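Local coordinates for protein spermidine synthase (PDB 3GJY) that probably transfers an aminopropyl group from decarboxylated S-adenosylmethionine to putrescine, as spermidine synthases do in polyamine biosynthesis, at residues 147-152 with 289-294; 176-181 with 210-215; 25-30 with 130-135; 45-50 with 55-60. All coordinates share one frame; numbering follows the deposited sequence.

Contact 1 (147-152 with 289-294)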
loop_
_atom_site.group_PDB
_atom_site.type_symbol
_atom_site.label_atom_id
_atom_site.label_comp_id
_atom_site.label_asym_id
_atom_site.label_seq_id
_atom_site.Cartn_x
_atom_site.Cartn_y
_atom_site.Cartn_z
ATOM N N ASP A 147 16.009 -4.145 -1.034
ATOM C CA ASP A 147 15.443 -3.657 0.221
ATOM C C ASP A 147 14.741 -2.327 -0.055
ATOM O O ASP A 147 15.320 -1.369 -0.535
ATOM C CB ASP A 147 16.487 -3.503 1.329
ATOM C CG ASP A 147 16.051 -2.526 2.423
ATOM O OD1 ASP A 147 14.872 -2.533 2.868
ATOM O OD2 ASP A 147 16.909 -1.728 2.841
ATOM N N ALA A 148 13.449 -2.314 0.233
ATOM C CA ALA A 148 12.637 -1.135 -0.042
ATOM C C ALA A 148 13.074 0.136 0.692
ATOM O O ALA A 148 12.893 1.251 0.154
ATOM C CB ALA A 148 11.162 -1.432 0.223
ATOM N N ARG A 149 13.558 0.015 1.923
ATOM C CA ARG A 149 14.031 1.207 2.635
ATOM C C ARG A 149 15.238 1.791 1.916
ATOM O O ARG A 149 15.315 3.008 1.708
ATOM C CB ARG A 149 14.420 0.876 4.081
ATOM C CG ARG A 149 15.104 2.022 4.787
ATOM C CD ARG A 149 14.284 3.342 4.960
ATOM N NE ARG A 149 15.204 4.401 5.394
ATOM C CZ ARG A 149 15.159 5.084 6.536
ATOM N NH1 ARG A 149 14.194 4.883 7.435
ATOM N NH2 ARG A 149 16.137 5.958 6.786
HETATM N N MSE A 150 16.153 0.926 1.480
HETATM C CA MSE A 150 17.318 1.430 0.763
HETATM C C MSE A 150 16.931 2.047 -0.574
HETATM O O MSE A 150 17.477 3.078 -0.963
HETATM C CB MSE A 150 18.406 0.363 0.617
HETATM C CG MSE A 150 18.972 -0.041 1.938
HETATM SE SE MSE A 150 19.922 1.457 2.759
HETATM C CE MSE A 150 21.455 1.449 1.560
ATOM N N VAL A 151 15.963 1.451 -1.264
ATOM C CA VAL A 151 15.526 2.036 -2.541
ATOM C C VAL A 151 14.936 3.441 -2.272
ATOM O O VAL A 151 15.244 4.382 -3.017
ATOM C CB VAL A 151 14.524 1.107 -3.252
ATOM C CG1 VAL A 151 13.879 1.813 -4.450
ATOM C CG2 VAL A 151 15.248 -0.147 -3.725
ATOM N N ALA A 152 14.134 3.583 -1.210
ATOM C CA ALA A 152 13.565 4.899 -0.898
ATOM C C ALA A 152 14.662 5.913 -0.621
ATOM O O ALA A 152 14.582 7.062 -1.078
ATOM C CB ALA A 152 12.565 4.808 0.273
ATOM N N ARG A 289 8.004 9.313 14.951
ATOM C CA ARG A 289 9.178 8.431 15.118
ATOM C C ARG A 289 10.335 8.875 14.241
ATOM O O ARG A 289 10.131 9.423 13.148
ATOM C CB ARG A 289 8.852 6.996 14.750
ATOM C CG ARG A 289 7.704 6.409 15.569
ATOM C CD ARG A 289 7.394 5.035 15.073
ATOM N NE ARG A 289 6.394 4.358 15.891
ATOM C CZ ARG A 289 5.867 3.183 15.575
ATOM N NH1 ARG A 289 6.226 2.557 14.452
ATOM N NH2 ARG A 289 4.967 2.631 16.394
ATOM N N HIS A 290 11.542 8.612 14.729
ATOM C CA HIS A 290 12.777 8.888 14.002
ATOM C C HIS A 290 13.621 7.633 13.919
ATOM O O HIS A 290 13.512 6.736 14.766
ATOM C CB HIS A 290 13.552 10.031 14.662
ATOM C CG HIS A 290 12.923 11.354 14.415
ATOM N ND1 HIS A 290 13.279 12.153 13.354
ATOM C CD2 HIS A 290 11.899 11.988 15.043
ATOM C CE1 HIS A 290 12.548 13.253 13.373
ATOM N NE2 HIS A 290 11.691 13.169 14.374
ATOM N N ASP A 291 14.455 7.564 12.884
ATOM C CA ASP A 291 15.416 6.470 12.762
ATOM C C ASP A 291 16.228 6.372 14.047
ATOM O O ASP A 291 16.599 7.389 14.634
ATOM C CB ASP A 291 16.398 6.735 11.622
ATOM C CG ASP A 291 15.764 6.597 10.237
ATOM O OD1 ASP A 291 14.644 6.063 10.102
ATOM O OD2 ASP A 291 16.442 7.008 9.300
ATOM N N GLY A 292 16.462 5.136 14.459
ATOM C CA GLY A 292 17.347 4.862 15.577
ATOM C C GLY A 292 18.794 5.238 15.304
ATOM O O GLY A 292 19.235 5.349 14.143
ATOM N N VAL A 293 19.535 5.446 16.386
ATOM C CA VAL A 293 20.975 5.674 16.308
ATOM C C VAL A 293 21.639 4.453 15.649
ATOM O O VAL A 293 21.108 3.331 15.709
ATOM C CB VAL A 293 21.586 5.974 17.724
ATOM C CG1 VAL A 293 21.666 4.714 18.584
ATOM C CG2 VAL A 293 22.952 6.652 17.620
ATOM N N SER A 294 22.788 4.669 15.019
ATOM C CA SER A 294 23.485 3.570 14.380
ATOM C C SER A 294 23.979 2.533 15.383
ATOM O O SER A 294 24.589 2.879 16.418
ATOM C CB SER A 294 24.657 4.071 13.554
ATOM O OG SER A 294 25.347 2.928 13.085
#
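With chi1 at 171°, Arg149 sends CG away from its backbone N, and after a bend at chi2 (62°) the chain runs out from its helix to Asp291, whose own CG lies beside its backbone N. The two side chains approach from opposite directions and close a bidentate, end-on salt bridge. Arg149 NH1 donates to Asp291 OD1 at 3.0 Å, and Arg149 NH2 reaches Asp291 OD2 at 2.7 Å. Both bonds are fairly straight, and both use the syn side of the carboxylate. The carboxylate oxygens lie close to the guanidinium plane, yet the planes of the two groups are turned 34° apart, a twist rather than a coplanar fork. Asp291 OD1 also bonds Thr179 OG1, while Arg149 NE pairs with Glu153, so each group has a further polar partner, which probably helps fix its rotation. At the start of the helix Asp147 is the N-cap, its OD1 accepting from Arg149 N in the modelled conformer. The bridge therefore ties the segment 289-294, in the loop after helix 276-282, to helix 148-153, which packs Ala148 and Val151 on strand 115-120 and Ala152 on Phe182 of helix 180-189.

Contact 2 (176-181 with 210-215)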
loop_
_atom_site.group_PDB
_atom_site.type_symbol
_atom_site.label_atom_id
_atom_site.label_comp_id
_atom_site.label_asym_id
_atom_site.label_seq_id
_atom_site.Cartn_x
_atom_site.Cartn_y
_atom_site.Cartn_z
ATOM N N ASN A 176 11.701 1.155 10.514
ATOM C CA ASN A 176 12.342 2.001 9.511
ATOM C C ASN A 176 11.484 2.423 8.331
ATOM O O ASN A 176 11.902 3.240 7.527
ATOM C CB ASN A 176 13.719 1.489 9.070
ATOM C CG ASN A 176 13.675 0.177 8.377
ATOM O OD1 ASN A 176 12.642 -0.483 8.292
ATOM N ND2 ASN A 176 14.859 -0.260 7.911
ATOM N N PHE A 177 10.260 1.904 8.284
ATOM C CA PHE A 177 9.267 2.349 7.323
ATOM C C PHE A 177 8.274 3.320 7.940
ATOM O O PHE A 177 7.294 3.680 7.284
ATOM C CB PHE A 177 8.513 1.141 6.761
ATOM C CG PHE A 177 9.336 0.317 5.844
ATOM C CD1 PHE A 177 9.666 0.773 4.584
ATOM C CD2 PHE A 177 9.829 -0.928 6.267
ATOM C CE1 PHE A 177 10.447 -0.021 3.722
ATOM C CE2 PHE A 177 10.613 -1.707 5.407
ATOM C CZ PHE A 177 10.915 -1.251 4.143
ATOM N N THR A 178 8.512 3.756 9.179
ATOM C CA THR A 178 7.522 4.579 9.883
ATOM C C THR A 178 8.043 5.918 10.388
ATOM O O THR A 178 7.335 6.618 11.120
ATOM C CB THR A 178 6.901 3.816 11.076
ATOM O OG1 THR A 178 7.867 3.728 12.119
ATOM C CG2 THR A 178 6.446 2.428 10.637
ATOM N N THR A 179 9.266 6.259 10.007
ATOM C CA THR A 179 9.938 7.410 10.592
ATOM C C THR A 179 9.857 8.629 9.694
ATOM O O THR A 179 9.660 8.546 8.462
ATOM C CB THR A 179 11.432 7.129 10.818
ATOM O OG1 THR A 179 12.028 6.816 9.550
ATOM C CG2 THR A 179 11.624 5.983 11.766
ATOM N N VAL A 180 10.094 9.777 10.320
ATOM C CA VAL A 180 10.161 11.048 9.598
ATOM C C VAL A 180 11.202 10.963 8.477
ATOM O O VAL A 180 10.956 11.422 7.357
ATOM C CB VAL A 180 10.495 12.172 10.576
ATOM C CG1 VAL A 180 10.931 13.460 9.810
ATOM C CG2 VAL A 180 9.290 12.428 11.538
ATOM N N GLU A 181 12.329 10.314 8.746
ATOM C CA GLU A 181 13.371 10.215 7.723
ATOM C C GLU A 181 12.883 9.423 6.511
ATOM O O GLU A 181 13.136 9.819 5.369
ATOM C CB GLU A 181 14.648 9.572 8.306
ATOM C CG GLU A 181 15.401 10.478 9.312
ATOM C CD GLU A 181 14.771 10.486 10.689
ATOM O OE1 GLU A 181 13.920 9.615 11.006
ATOM O OE2 GLU A 181 15.151 11.395 11.479
ATOM N N LYS A 210 -1.122 6.232 14.752
ATOM C CA LYS A 210 -1.088 7.625 15.141
ATOM C C LYS A 210 0.348 8.178 15.054
ATOM O O LYS A 210 0.535 9.306 14.608
ATOM C CB LYS A 210 -1.672 7.807 16.544
ATOM C CG LYS A 210 -3.180 7.548 16.592
ATOM C CD LYS A 210 -3.676 7.547 18.033
ATOM C CE LYS A 210 -5.146 7.238 18.093
ATOM N NZ LYS A 210 -5.575 7.222 19.533
ATOM N N SER A 211 1.347 7.397 15.461
ATOM C CA SER A 211 2.728 7.846 15.338
ATOM C C SER A 211 3.155 7.972 13.862
ATOM O O SER A 211 3.911 8.878 13.502
ATOM C CB SER A 211 3.664 6.913 16.099
ATOM O OG SER A 211 3.577 7.190 17.497
ATOM N N GLU A 212 2.653 7.075 13.008
ATOM C CA GLU A 212 2.982 7.199 11.567
ATOM C C GLU A 212 2.403 8.501 11.061
ATOM O O GLU A 212 3.087 9.253 10.344
ATOM C CB GLU A 212 2.422 6.029 10.744
ATOM C CG GLU A 212 3.101 4.719 11.038
ATOM C CD GLU A 212 3.138 3.830 9.847
ATOM O OE1 GLU A 212 3.577 4.358 8.815
ATOM O OE2 GLU A 212 2.845 2.625 9.972
ATOM N N LEU A 213 1.129 8.740 11.375
ATOM C CA LEU A 213 0.505 9.998 10.975
ATOM C C LEU A 213 1.241 11.247 11.491
ATOM O O LEU A 213 1.395 12.237 10.749
ATOM C CB LEU A 213 -0.986 10.067 11.381
ATOM C CG LEU A 213 -1.833 9.086 10.556
ATOM C CD1 LEU A 213 -3.150 8.792 11.316
ATOM C CD2 LEU A 213 -2.125 9.667 9.184
ATOM N N ALA A 214 1.647 11.230 12.768
ATOM C CA ALA A 214 2.428 12.341 13.312
ATOM C C ALA A 214 3.689 12.629 12.471
ATOM O O ALA A 214 3.989 13.779 12.143
ATOM C CB ALA A 214 2.790 12.087 14.805
ATOM N N GLY A 215 4.380 11.576 12.026
ATOM C CA GLY A 215 5.578 11.774 11.220
ATOM C C GLY A 215 5.223 12.288 9.833
ATOM O O GLY A 215 5.878 13.177 9.315
HETATM O O HOH W 1 6.508 8.933 12.522
#
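The start of helix 180-189 and the turn leading into it pack here against one side of helix 207-219, with Thr178 meeting Glu212 and Val180 meeting Gly215. The methyl CG2 of Thr178 touches the carboxylate end of Glu212, 3.7 Å from its OE2, while Thr178 CB lies 3.9 Å from Glu212 CG. The two side chains cross at about a right angle, so the methyl rests against the glutamate chain from CG to its oxygens without a hydrogen bond between them. Glu212 gets there by a chain bent at chi2 (-149°). The polar ends of both are engaged elsewhere: Glu212 OE1 forms a salt bridge with Arg165 of strand 160-165, and Thr178 OG1 bonds the carbonyl of Gln175.

Both helices belong to the domain built on the mixed sheet, consistent with the AdoMet-dependent methyltransferase fold to which the family assignment points, and helix 207-219 lays Glu212 and Leu213 on Leu242 of strand 238-245. Next to the N-cap residue Thr179, Val180 turns its CG2 to within 3.8 Å of Gly215 CA. Gly215 has no side chain, which lets the backbones come close, with Val180 CA and Gly215 CA 4.9 Å apart. Between these two packing points a water bridges the segments, donating to Thr178 O at 2.8 Å and to Ser211 O at 2.8 Å. Ser211 O also accepts the helical bond from Gly215 N at 3.1 Å, so this carbonyl serves the helix and the bridge together.

Contact 3 (25-30 with 130-135)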
loop_
_atom_site.group_PDB
_atom_site.type_symbol
_atom_site.label_atom_id
_atom_site.label_comp_id
_atom_site.label_asym_id
_atom_site.label_seq_id
_atom_site.Cartn_x
_atom_site.Cartn_y
_atom_site.Cartn_z
ATOM N N GLY A 25 0.287 -25.628 -3.902
ATOM C CA GLY A 25 1.295 -26.252 -3.070
ATOM C C GLY A 25 2.087 -25.259 -2.263
ATOM O O GLY A 25 1.738 -24.076 -2.141
ATOM N N THR A 26 3.168 -25.774 -1.698
ATOM C CA THR A 26 4.056 -25.016 -0.839
ATOM C C THR A 26 5.376 -24.773 -1.542
ATOM O O THR A 26 5.968 -25.696 -2.111
ATOM C CB THR A 26 4.322 -25.802 0.437
ATOM O OG1 THR A 26 3.078 -26.279 0.957
ATOM C CG2 THR A 26 4.962 -24.922 1.478
ATOM N N TYR A 27 5.827 -23.521 -1.507
ATOM C CA TYR A 27 7.069 -23.100 -2.189
ATOM C C TYR A 27 8.004 -22.438 -1.190
ATOM O O TYR A 27 7.591 -21.609 -0.360
ATOM C CB TYR A 27 6.730 -22.160 -3.364
ATOM C CG TYR A 27 5.862 -22.876 -4.366
ATOM C CD1 TYR A 27 6.434 -23.561 -5.437
ATOM C CD2 TYR A 27 4.474 -22.925 -4.211
ATOM C CE1 TYR A 27 5.656 -24.277 -6.327
ATOM C CE2 TYR A 27 3.671 -23.659 -5.103
ATOM C CZ TYR A 27 4.271 -24.324 -6.156
ATOM O OH TYR A 27 3.520 -25.037 -7.060
ATOM N N GLU A 28 9.279 -22.799 -1.235
ATOM C CA GLU A 28 10.250 -22.200 -0.346
ATOM C C GLU A 28 10.740 -20.877 -0.940
ATOM O O GLU A 28 11.421 -20.858 -1.983
ATOM C CB GLU A 28 11.409 -23.185 -0.131
ATOM C CG GLU A 28 12.629 -22.622 0.563
ATOM C CD GLU A 28 13.714 -23.683 0.745
ATOM O OE1 GLU A 28 14.708 -23.657 -0.002
ATOM O OE2 GLU A 28 13.552 -24.568 1.608
ATOM N N GLY A 29 10.370 -19.772 -0.323
ATOM C CA GLY A 29 10.875 -18.488 -0.748
ATOM C C GLY A 29 12.230 -18.222 -0.136
ATOM O O GLY A 29 12.757 -19.003 0.692
ATOM N N GLU A 30 12.787 -17.075 -0.475
ATOM C CA GLU A 30 14.051 -16.693 0.103
ATOM C C GLU A 30 13.884 -16.254 1.563
ATOM O O GLU A 30 14.779 -16.497 2.386
ATOM C CB GLU A 30 14.647 -15.564 -0.732
ATOM C CG GLU A 30 16.014 -15.175 -0.319
ATOM C CD GLU A 30 16.594 -14.024 -1.159
ATOM O OE1 GLU A 30 15.847 -13.330 -1.918
ATOM O OE2 GLU A 30 17.814 -13.808 -1.039
ATOM N N ARG A 130 6.191 -13.106 -11.533
ATOM C CA ARG A 130 6.351 -12.964 -12.989
ATOM C C ARG A 130 5.826 -14.194 -13.741
ATOM O O ARG A 130 5.204 -14.036 -14.800
ATOM C CB ARG A 130 7.837 -12.724 -13.306
ATOM C CG ARG A 130 8.203 -12.591 -14.782
ATOM C CD ARG A 130 7.470 -11.488 -15.518
ATOM N NE ARG A 130 7.843 -10.157 -15.024
ATOM C CZ ARG A 130 7.142 -9.054 -15.267
ATOM N NH1 ARG A 130 5.983 -9.142 -15.910
ATOM N NH2 ARG A 130 7.566 -7.870 -14.791
ATOM N N GLU A 131 6.038 -15.391 -13.184
ATOM C CA GLU A 131 5.658 -16.617 -13.891
ATOM C C GLU A 131 4.151 -16.879 -13.800
ATOM O O GLU A 131 3.518 -17.240 -14.799
ATOM C CB GLU A 131 6.417 -17.831 -13.331
ATOM C CG GLU A 131 7.939 -17.858 -13.538
ATOM C CD GLU A 131 8.403 -17.894 -14.972
ATOM O OE1 GLU A 131 7.586 -18.156 -15.899
ATOM O OE2 GLU A 131 9.623 -17.629 -15.154
ATOM N N TRP A 132 3.558 -16.679 -12.612
ATOM C CA TRP A 132 2.230 -17.235 -12.327
ATOM C C TRP A 132 1.155 -16.271 -11.891
ATOM O O TRP A 132 -0.010 -16.654 -11.859
ATOM C CB TRP A 132 2.363 -18.315 -11.224
ATOM C CG TRP A 132 2.836 -19.648 -11.714
ATOM C CD1 TRP A 132 2.939 -20.062 -13.013
ATOM C CD2 TRP A 132 3.232 -20.759 -10.902
ATOM N NE1 TRP A 132 3.365 -21.375 -13.060
ATOM C CE2 TRP A 132 3.567 -21.826 -11.785
ATOM C CE3 TRP A 132 3.303 -20.970 -9.522
ATOM C CZ2 TRP A 132 3.990 -23.084 -11.315
ATOM C CZ3 TRP A 132 3.738 -22.223 -9.046
ATOM C CH2 TRP A 132 4.063 -23.253 -9.950
ATOM N N PHE A 133 1.512 -15.060 -11.474
ATOM C CA PHE A 133 0.512 -14.181 -10.886
ATOM C C PHE A 133 -0.087 -13.163 -11.850
ATOM O O PHE A 133 -0.717 -12.178 -11.439
ATOM C CB PHE A 133 0.927 -13.568 -9.539
ATOM C CG PHE A 133 1.393 -14.578 -8.493
ATOM C CD1 PHE A 133 1.001 -15.934 -8.517
ATOM C CD2 PHE A 133 2.285 -14.143 -7.499
ATOM C CE1 PHE A 133 1.482 -16.847 -7.527
ATOM C CE2 PHE A 133 2.762 -15.017 -6.510
ATOM C CZ PHE A 133 2.371 -16.387 -6.536
ATOM N N ASP A 134 0.077 -13.441 -13.145
ATOM C CA ASP A 134 -0.770 -12.830 -14.178
ATOM C C ASP A 134 -0.586 -11.314 -14.231
ATOM O O ASP A 134 -1.546 -10.548 -14.290
ATOM C CB ASP A 134 -2.261 -13.198 -13.974
ATOM C CG ASP A 134 -3.137 -12.764 -15.115
ATOM O OD1 ASP A 134 -2.714 -12.881 -16.293
ATOM O OD2 ASP A 134 -4.287 -12.385 -14.841
ATOM N N ILE A 135 0.678 -10.918 -14.293
ATOM C CA ILE A 135 1.044 -9.519 -14.407
ATOM C C ILE A 135 1.476 -9.199 -15.815
ATOM O O ILE A 135 2.010 -10.068 -16.523
ATOM C CB ILE A 135 2.150 -9.137 -13.383
ATOM C CG1 ILE A 135 3.434 -9.942 -13.571
ATOM C CG2 ILE A 135 1.619 -9.319 -11.958
ATOM C CD1 ILE A 135 4.606 -9.451 -12.649
#
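Tyr27 and Trp132 form an offset edge-to-face aromatic pair, with the edge of the indole turned to the face of the phenol. Their planes stand 80° apart and the centroid of the tyrosine ring is 5.6 Å from that of the indole's six-membered ring, values that fit a displaced T-shape and exclude a parallel stack. The pair joins the N-terminal antiparallel sheet, whose outermost strand 25-28 carries Tyr27, to the end of helix 123-132 in the domain of the mixed sheet. The side chains, like the rings, cross at about a right angle. In Tyr27, CG stands anti to the carbonyl carbon (chi1 -61°), and the ring extends from the strand toward the helix. Trp132 likewise places CG beside its backbone N, and its benzo end leads the approach.

The offset moves the indole edge toward the hydroxyl end of the tyrosine. Trp132 CZ3 comes to 3.6 Å from Tyr27 CZ, whereas it is 3.9 Å from Tyr27 CE1. Tyr27 CZ also lies in the plane of the indole, at its edge, which confirms which ring supplies the edge. The phenol oxygen makes its hydrogen bond to the carbonyl of Ile23, so its proximity to the indole carbons is packing alone.

Leu36 of strand 33-38 touches both aromatic side chains, and Leu128 of helix 123-132 also packs against Tyr27. At the near corner of the indole, Trp132 CH2 lies 3.4 Å from Tyr27 OH.

Contact 4 (45-50 with 55-60)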
loop_
_atom_site.group_PDB
_atom_site.type_symbol
_atom_site.label_atom_id
_atom_site.label_comp_id
_atom_site.label_asym_id
_atom_site.label_seq_id
_atom_site.Cartn_x
_atom_site.Cartn_y
_atom_site.Cartn_z
ATOM N N GLY A 45 -9.338 -18.842 -9.577
ATOM C CA GLY A 45 -9.096 -18.061 -8.374
ATOM C C GLY A 45 -7.995 -18.684 -7.525
ATOM O O GLY A 45 -7.961 -19.909 -7.343
ATOM N N TRP A 46 -7.108 -17.832 -6.996
ATOM C CA TRP A 46 -5.931 -18.288 -6.274
ATOM C C TRP A 46 -5.671 -17.441 -5.045
ATOM O O TRP A 46 -5.695 -16.196 -5.121
ATOM C CB TRP A 46 -4.689 -18.203 -7.176
ATOM C CG TRP A 46 -4.736 -19.263 -8.207
ATOM C CD1 TRP A 46 -5.283 -19.173 -9.471
ATOM C CD2 TRP A 46 -4.311 -20.612 -8.038
ATOM N NE1 TRP A 46 -5.182 -20.409 -10.110
ATOM C CE2 TRP A 46 -4.585 -21.298 -9.252
ATOM C CE3 TRP A 46 -3.680 -21.307 -6.990
ATOM C CZ2 TRP A 46 -4.250 -22.660 -9.446
ATOM C CZ3 TRP A 46 -3.344 -22.659 -7.179
ATOM C CH2 TRP A 46 -3.637 -23.312 -8.405
ATOM N N LEU A 47 -5.459 -18.120 -3.921
ATOM C CA LEU A 47 -5.051 -17.479 -2.678
ATOM C C LEU A 47 -3.557 -17.690 -2.491
ATOM O O LEU A 47 -3.079 -18.826 -2.634
ATOM C CB LEU A 47 -5.822 -18.055 -1.468
ATOM C CG LEU A 47 -5.531 -17.342 -0.135
ATOM C CD1 LEU A 47 -6.019 -15.880 -0.042
ATOM C CD2 LEU A 47 -6.072 -18.129 1.072
ATOM N N ILE A 48 -2.834 -16.599 -2.213
ATOM C CA ILE A 48 -1.397 -16.648 -1.992
ATOM C C ILE A 48 -1.174 -16.283 -0.535
ATOM O O ILE A 48 -1.603 -15.208 -0.110
ATOM C CB ILE A 48 -0.659 -15.640 -2.902
ATOM C CG1 ILE A 48 -0.914 -15.991 -4.379
ATOM C CG2 ILE A 48 0.858 -15.625 -2.590
ATOM C CD1 ILE A 48 -1.431 -14.916 -5.230
ATOM N N SER A 49 -0.542 -17.196 0.223
ATOM C CA SER A 49 -0.199 -16.968 1.635
ATOM C C SER A 49 1.302 -16.948 1.802
ATOM O O SER A 49 2.039 -17.605 1.052
ATOM C CB SER A 49 -0.761 -18.054 2.552
ATOM O OG SER A 49 -2.169 -18.068 2.422
ATOM N N ILE A 50 1.737 -16.162 2.770
ATOM C CA ILE A 50 3.161 -15.953 3.043
ATOM C C ILE A 50 3.361 -16.173 4.540
ATOM O O ILE A 50 2.724 -15.501 5.380
ATOM C CB ILE A 50 3.562 -14.519 2.614
ATOM C CG1 ILE A 50 3.346 -14.320 1.105
ATOM C CG2 ILE A 50 5.005 -14.291 2.888
ATOM C CD1 ILE A 50 3.475 -12.895 0.608
ATOM N N SER A 55 -2.149 -13.423 1.880
ATOM C CA SER A 55 -1.473 -12.187 1.503
ATOM C C SER A 55 -1.970 -11.562 0.211
ATOM O O SER A 55 -1.907 -10.363 0.064
ATOM C CB SER A 55 0.030 -12.382 1.474
ATOM O OG SER A 55 0.457 -12.561 2.814
ATOM N N SER A 56 -2.391 -12.367 -0.742
ATOM C CA SER A 56 -3.101 -11.813 -1.889
ATOM C C SER A 56 -4.113 -12.823 -2.439
ATOM O O SER A 56 -4.070 -14.012 -2.092
ATOM C CB SER A 56 -2.143 -11.366 -3.001
ATOM O OG SER A 56 -2.897 -10.623 -3.935
ATOM N N HIS A 57 -5.040 -12.340 -3.262
ATOM C CA HIS A 57 -5.967 -13.202 -3.965
ATOM C C HIS A 57 -6.145 -12.660 -5.356
ATOM O O HIS A 57 -6.295 -11.444 -5.514
ATOM C CB HIS A 57 -7.304 -13.292 -3.221
ATOM C CG HIS A 57 -8.264 -14.199 -3.896
ATOM N ND1 HIS A 57 -9.025 -13.790 -4.973
ATOM C CD2 HIS A 57 -8.536 -15.512 -3.712
ATOM C CE1 HIS A 57 -9.717 -14.818 -5.425
ATOM N NE2 HIS A 57 -9.457 -15.861 -4.662
ATOM N N ILE A 58 -6.083 -13.544 -6.356
ATOM C CA ILE A 58 -6.232 -13.124 -7.752
ATOM C C ILE A 58 -7.202 -14.045 -8.478
ATOM O O ILE A 58 -7.395 -15.214 -8.084
ATOM C CB ILE A 58 -4.903 -13.103 -8.505
ATOM C CG1 ILE A 58 -4.235 -14.487 -8.527
ATOM C CG2 ILE A 58 -3.966 -12.065 -7.864
ATOM C CD1 ILE A 58 -2.900 -14.531 -9.312
ATOM N N VAL A 59 -7.830 -13.506 -9.514
ATOM C CA VAL A 59 -8.554 -14.333 -10.473
ATOM C C VAL A 59 -7.842 -14.102 -11.797
ATOM O O VAL A 59 -7.750 -12.959 -12.283
ATOM C CB VAL A 59 -10.026 -13.914 -10.564
ATOM C CG1 VAL A 59 -10.718 -14.750 -11.655
ATOM C CG2 VAL A 59 -10.751 -14.062 -9.195
ATOM N N LEU A 60 -7.331 -15.174 -12.385
ATOM C CA LEU A 60 -6.565 -15.026 -13.633
ATOM C C LEU A 60 -7.458 -14.400 -14.716
ATOM O O LEU A 60 -8.652 -14.738 -14.856
ATOM C CB LEU A 60 -6.048 -16.393 -14.109
ATOM C CG LEU A 60 -5.264 -17.211 -13.077
ATOM C CD1 LEU A 60 -4.800 -18.547 -13.710
ATOM C CD2 LEU A 60 -4.022 -16.433 -12.548
#
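Trp46 faces Ile58 across the antiparallel hairpin of strands 45-50 and 53-59. Its CB lies 4.0 Å from Ile58 CG1; CG stands beside the backbone N (chi1 -72°), and farther out CD1 meets Leu60 CG at 4.1 Å and NE1 approaches Leu60 CD1, obliquely to the ring. Outside the hairpin the side chain also touches Pro22 and Ala38 of strand 33-38. In the backbone, Trp46 and Ile58 are a hydrogen-bonded pair: Trp46 N donates to Ile58 O at 2.8 Å, and Ile58 N returns the bond to Trp46 O at 3.0 Å. That same Trp46 O lies over one face of the His57 imidazole, 3.2 Å from its CD2, while His57 NE2 bonds Asp39. Toward the turn the pairing is distorted. Ile48 O accepts from both Ser55 N, at 2.7 Å, and Ser56 N, at 3.0 Å; two residues facing one define a classic beta bulge. Ile48 N completes the pairing with a nearly straight bond (176°) to Ser56 O. Strand 45-50 is hydrogen-bonded on its other edge to strand 33-38, and from the face bearing Ile58 and Ser56 the hairpin meets helix 102-110, where Ile58 touches Thr102 and Arg105 and Ser56 OG bonds Thr102.

Contacts 3 and 4 share the N-terminal antiparallel sheet and touch, with Phe133 packed on Ile48 and Ile58; contacts 1 and 2 also touch, through Thr179 and Glu181, in the domain of the mixed sheet. The centres of contacts 1 and 2 lie about 28 to 32 Å from those of contacts 3 and 4. Contacts 2 and 4 are buried, contact 1 is partly so, and contact 3 is at the surface. Chemistry varies accordingly: contact 4 relies on backbone bonding between neighbouring strands, contact 2 on close helix packing with a bridging water, contact 1 on paired charges fastening a late loop, and contact 3 on aromatic rings between sheet and helix.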